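PDB 5KO4: bromo domain-containing protein from Trypanosoma brucei brucei, which is of unknown function but, as a bromodomain protein, probably recognises acetylated lysines, as in histone tails. Local coordinates for residues A[41-46]-A[69-74]. Numbering follows the deposited sequence.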
# COMPACT_ATOMS: atom_id res chain seq x y z
N ILE A 41 -3.07 -13.68 -2.70
CA ILE A 41 -1.96 -14.16 -1.86
C ILE A 41 -2.46 -15.26 -0.94
O ILE A 41 -3.26 -15.01 -0.04
CB ILE A 41 -1.39 -12.97 -1.07
CG1 ILE A 41 -0.84 -11.89 -2.04
CG2 ILE A 41 -0.30 -13.42 -0.09
CD1 ILE A 41 0.26 -12.36 -2.98
N SER A 42 -1.97 -16.49 -1.15
CA SER A 42 -2.43 -17.63 -0.37
C SER A 42 -1.93 -17.60 1.06
O SER A 42 -2.64 -18.05 1.96
CB SER A 42 -1.99 -18.93 -1.03
OG SER A 42 -2.54 -19.04 -2.33
N HIS A 43 -0.71 -17.08 1.29
CA HIS A 43 -0.10 -17.12 2.60
C HIS A 43 0.43 -15.73 3.03
O HIS A 43 1.63 -15.47 2.96
CB HIS A 43 1.03 -18.15 2.56
CG HIS A 43 1.51 -18.61 3.89
ND1 HIS A 43 2.53 -19.53 4.00
CD2 HIS A 43 1.12 -18.24 5.13
CE1 HIS A 43 2.70 -19.72 5.29
NE2 HIS A 43 1.89 -18.95 6.01
N PRO A 44 -0.46 -14.84 3.54
CA PRO A 44 -0.00 -13.50 3.96
C PRO A 44 1.03 -13.57 5.08
O PRO A 44 0.98 -14.49 5.90
CB PRO A 44 -1.29 -12.83 4.44
CG PRO A 44 -2.37 -13.52 3.70
CD PRO A 44 -1.93 -14.95 3.65
N MET A 45 2.00 -12.65 5.06
CA MET A 45 3.08 -12.63 6.03
C MET A 45 3.53 -11.20 6.21
O MET A 45 3.46 -10.41 5.27
CB MET A 45 4.24 -13.51 5.53
CG MET A 45 5.34 -13.78 6.57
SD MET A 45 4.77 -14.44 8.15
CE MET A 45 3.80 -15.85 7.60
N TRP A 46 3.94 -10.85 7.41
CA TRP A 46 4.33 -9.48 7.70
C TRP A 46 5.32 -9.46 8.87
O TRP A 46 5.43 -10.44 9.59
CB TRP A 46 3.08 -8.63 7.98
CG TRP A 46 2.21 -9.14 9.10
CD1 TRP A 46 2.19 -8.66 10.38
CD2 TRP A 46 1.14 -10.09 9.02
NE1 TRP A 46 1.23 -9.30 11.11
CE2 TRP A 46 0.54 -10.16 10.29
CE3 TRP A 46 0.60 -10.86 7.99
CZ2 TRP A 46 -0.52 -11.01 10.58
CZ3 TRP A 46 -0.45 -11.72 8.27
CH2 TRP A 46 -0.97 -11.80 9.56
N MET A 69 10.64 -14.79 6.01
CA MET A 69 11.17 -13.52 5.55
C MET A 69 11.07 -13.40 4.05
O MET A 69 10.63 -12.36 3.54
CB MET A 69 12.63 -13.39 5.98
CG MET A 69 12.82 -13.31 7.50
SD MET A 69 12.32 -11.71 8.19
CE MET A 69 13.67 -10.70 7.67
N ARG A 70 11.42 -14.46 3.32
CA ARG A 70 11.35 -14.47 1.86
C ARG A 70 9.90 -14.36 1.41
O ARG A 70 9.61 -13.77 0.37
CB ARG A 70 12.00 -15.75 1.30
CG ARG A 70 13.51 -15.74 1.39
CD ARG A 70 14.12 -17.05 0.98
NE ARG A 70 15.58 -16.97 0.99
CZ ARG A 70 16.40 -18.02 0.88
NH1 ARG A 70 15.91 -19.25 0.75
NH2 ARG A 70 17.71 -17.84 0.91
N LEU A 71 8.98 -14.93 2.17
CA LEU A 71 7.56 -14.89 1.82
C LEU A 71 6.99 -13.45 1.83
O LEU A 71 6.17 -13.10 0.98
CB LEU A 71 6.80 -15.77 2.81
CG LEU A 71 5.30 -15.87 2.67
CD1 LEU A 71 4.91 -16.37 1.27
CD2 LEU A 71 4.74 -16.75 3.76
N VAL A 72 7.45 -12.61 2.75
CA VAL A 72 6.95 -11.23 2.80
C VAL A 72 7.26 -10.54 1.48
O VAL A 72 6.39 -9.88 0.88
CB VAL A 72 7.59 -10.44 3.96
CG1 VAL A 72 7.15 -8.98 3.93
CG2 VAL A 72 7.24 -11.06 5.30
N VAL A 73 8.49 -10.67 1.02
CA VAL A 73 8.89 -9.95 -0.19
C VAL A 73 8.30 -10.62 -1.45
O VAL A 73 7.85 -9.90 -2.34
CB VAL A 73 10.43 -9.74 -0.30
CG1 VAL A 73 10.94 -8.94 0.90
CG2 VAL A 73 11.20 -11.05 -0.43
N GLN A 74 8.23 -11.96 -1.50
CA GLN A 74 7.61 -12.59 -2.66
C GLN A 74 6.11 -12.25 -2.73
O GLN A 74 5.58 -12.03 -3.83
CB GLN A 74 7.81 -14.10 -2.65
CG GLN A 74 7.40 -14.77 -3.97
CD GLN A 74 8.20 -14.22 -5.13
OE1 GLN A 74 9.44 -14.15 -5.10
NE2 GLN A 74 7.52 -13.80 -6.20
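Leu71 reaches out from helix 62-80 and sets its CD2 methyl between His43 and Met45, showing how a bromodomain loop without regular structure is seated on a helix by a few apolar groups. CD2 lies over one face of the His43 imidazole, 3.8 Å from the ring centroid and 19° off its normal, a CH-pi contact displaced toward the ND1 side. His43 has two conformers, so this contact is doubtful for the other one. The same methyl packs against Met45, with CD2 3.7 Å from Met45 CB, and lies 3.5 Å from His43 O. The next residue, Val72, meets Met45 further out: its CG2 methyl is 3.6 Å from Met45 CG and comes within 3.9 Å of Trp46 N. Met45 CG stands anti to the backbone N (chi1 -169°), and the chain then bends at chi2 and chi3, which brings the CE methyl back to 4.1 Å from Leu71 CD2. The carbonyl of His43 is hydrogen-bonded by Asn75 ND2, a polar tie next to the apolar patch. Met45 also touches Ile50 and Arg53, and Val72 touches Trp47; in the left-handed four-helix bundle, the end of the ZA loop, which joins helix 8-21 to helix 47-55, thus packs on helix 62-80.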